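Local coordinates for protein group II chitinase (Ostrinia furnacalis, PDB 6JAV) that probably hydrolyses internal glycosidic bonds of chitin, here as one catalytic domain of a larger insect group II chitinase, at residues A[334-339]-A[372-377]. Sequence-based numbering, arbitrary orientation.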
loop_
_atom_site.group_PDB
_atom_site.type_symbol
_atom_site.label_atom_id
_atom_site.label_comp_id
_atom_site.label_asym_id
_atom_site.label_seq_id
_atom_site.Cartn_x
_atom_site.Cartn_y
_atom_site.Cartn_z
ATOM N N PHE A 334 4.862 5.904 -16.387
ATOM C CA PHE A 334 4.367 4.562 -16.719
ATOM C C PHE A 334 2.856 4.467 -16.499
ATOM O O PHE A 334 2.122 3.966 -17.361
ATOM C CB PHE A 334 5.141 3.550 -15.871
ATOM C CG PHE A 334 4.637 2.141 -15.935
ATOM C CD1 PHE A 334 5.083 1.284 -16.940
ATOM C CD2 PHE A 334 3.779 1.635 -14.961
ATOM C CE1 PHE A 334 4.661 -0.047 -16.985
ATOM C CE2 PHE A 334 3.340 0.300 -15.020
ATOM C CZ PHE A 334 3.792 -0.537 -16.038
ATOM N N ILE A 335 2.374 4.986 -15.363
ATOM C CA ILE A 335 0.938 5.033 -15.081
ATOM C C ILE A 335 0.193 5.727 -16.219
ATOM O O ILE A 335 -0.806 5.207 -16.750
ATOM C CB ILE A 335 0.703 5.739 -13.732
ATOM C CG1 ILE A 335 1.174 4.831 -12.585
ATOM C CG2 ILE A 335 -0.789 6.181 -13.554
ATOM C CD1 ILE A 335 1.195 5.590 -11.218
ATOM N N LYS A 336 0.681 6.903 -16.617
ATOM C CA LYS A 336 0.035 7.678 -17.663
ATOM C C LYS A 336 0.102 6.954 -19.004
ATOM O O LYS A 336 -0.892 6.918 -19.746
ATOM C CB LYS A 336 0.709 9.044 -17.764
ATOM C CG LYS A 336 0.499 9.934 -16.526
ATOM C CD LYS A 336 0.986 11.376 -16.782
ATOM C CE LYS A 336 2.482 11.416 -16.968
ATOM N NZ LYS A 336 3.075 12.795 -17.109
ATOM N N SER A 337 1.250 6.345 -19.310
ATOM C CA SER A 337 1.428 5.655 -20.591
ATOM C C SER A 337 0.421 4.525 -20.784
ATOM O O SER A 337 -0.001 4.256 -21.922
ATOM C CB SER A 337 2.855 5.129 -20.711
ATOM O OG SER A 337 3.085 3.962 -19.911
ATOM N N LEU A 338 0.056 3.826 -19.708
ATOM C CA LEU A 338 -0.901 2.722 -19.752
ATOM C C LEU A 338 -2.329 3.172 -19.487
ATOM O O LEU A 338 -3.232 2.321 -19.437
ATOM C CB LEU A 338 -0.511 1.644 -18.733
ATOM C CG LEU A 338 0.762 0.832 -19.015
ATOM C CD1 LEU A 338 0.946 -0.229 -17.942
ATOM C CD2 LEU A 338 0.728 0.172 -20.388
ATOM N N ASN A 339 -2.554 4.474 -19.292
ATOM C CA ASN A 339 -3.879 5.024 -19.008
ATOM C C ASN A 339 -4.521 4.393 -17.780
ATOM O O ASN A 339 -5.745 4.208 -17.736
ATOM C CB ASN A 339 -4.810 4.920 -20.232
ATOM C CG ASN A 339 -4.359 5.825 -21.338
ATOM O OD1 ASN A 339 -4.405 7.039 -21.193
ATOM N ND2 ASN A 339 -3.884 5.243 -22.437
ATOM N N LEU A 372 1.571 13.496 -12.368
ATOM C CA LEU A 372 0.215 13.171 -12.810
ATOM C C LEU A 372 -0.437 14.344 -13.519
ATOM O O LEU A 372 -1.234 14.138 -14.450
ATOM C CB LEU A 372 -0.657 12.781 -11.615
ATOM C CG LEU A 372 -0.435 11.370 -11.072
ATOM C CD1 LEU A 372 -1.304 11.197 -9.828
ATOM C CD2 LEU A 372 -0.818 10.312 -12.131
ATOM N N LEU A 373 -0.150 15.570 -13.080
ATOM C CA LEU A 373 -0.746 16.771 -13.655
ATOM C C LEU A 373 -0.008 17.264 -14.889
ATOM O O LEU A 373 -0.527 18.136 -15.593
ATOM C CB LEU A 373 -0.843 17.889 -12.613
ATOM C CG LEU A 373 -1.795 17.577 -11.455
ATOM C CD1 LEU A 373 -1.739 18.666 -10.398
ATOM C CD2 LEU A 373 -3.224 17.394 -11.955
ATOM N N ASN A 374 1.152 16.707 -15.183
ATOM C CA ASN A 374 1.904 17.082 -16.371
ATOM C C ASN A 374 1.304 16.374 -17.588
ATOM O O ASN A 374 1.222 15.138 -17.595
ATOM C CB ASN A 374 3.349 16.666 -16.133
ATOM C CG ASN A 374 4.226 16.865 -17.328
ATOM O OD1 ASN A 374 3.789 17.372 -18.339
ATOM N ND2 ASN A 374 5.482 16.453 -17.218
ATOM N N PRO A 375 0.856 17.106 -18.615
ATOM C CA PRO A 375 0.211 16.445 -19.768
ATOM C C PRO A 375 1.155 15.603 -20.607
ATOM O O PRO A 375 0.705 14.672 -21.291
ATOM C CB PRO A 375 -0.341 17.624 -20.586
ATOM C CG PRO A 375 -0.267 18.812 -19.698
ATOM C CD PRO A 375 0.862 18.571 -18.752
ATOM N N LYS A 376 2.444 15.917 -20.603
ATOM C CA LYS A 376 3.393 15.195 -21.437
ATOM C C LYS A 376 3.674 13.811 -20.858
ATOM O O LYS A 376 3.704 13.623 -19.638
ATOM C CB LYS A 376 4.705 15.977 -21.557
ATOM C CG LYS A 376 4.614 17.402 -22.145
ATOM C CD LYS A 376 5.404 18.398 -21.278
ATOM C CE LYS A 376 4.529 19.150 -20.295
ATOM N NZ LYS A 376 5.314 19.812 -19.206
ATOM N N ILE A 377 3.884 12.838 -21.752
ATOM C CA ILE A 377 4.201 11.465 -21.347
ATOM C C ILE A 377 5.585 11.018 -21.830
ATOM O O ILE A 377 5.798 10.803 -23.025
ATOM C CB ILE A 377 3.096 10.471 -21.772
ATOM C CG1 ILE A 377 1.746 10.896 -21.184
ATOM C CG2 ILE A 377 3.461 9.048 -21.344
ATOM C CD1 ILE A 377 0.571 10.087 -21.694
#
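K336, on the last turn of helix 325-337, reaches across to the tail after helix 363-373, and this side chain supplies most of what its helix brings to the contact. Its CB lies against the I377 side chain, 4.0 Å from I377 CG1. Further out, K336 CD passes 4.2 Å from L372 O and 3.9 Å from N374 O, where the helix gives way to the tail. A bend at chi3 (-66°) turns CE aside, and the extended last bond carries NZ to two neighbouring carbonyls. K336 NZ donates to K376 O at 2.7 Å, meeting it almost head-on (C=O...N angle 163°), and to N374 O at 3.0 Å, where it stands 32° off the carbonyl plane. E371, in the last turn of helix 363-373, adds a salt bridge to the same ammonium. I377 also packs its CG2 on S337 CB, 4.0 Å away, while I335 CG2 and L372 CD2 touch loosely on the barrel-facing side. In this family 18 TIM barrel the contact joins the C-terminal end of helix 325-337 to the last modelled residues. Two carbonyls and a carboxylate gathered at one largely buried ammonium would favour its charged form and tie the turn at N374-K376 to that helix end.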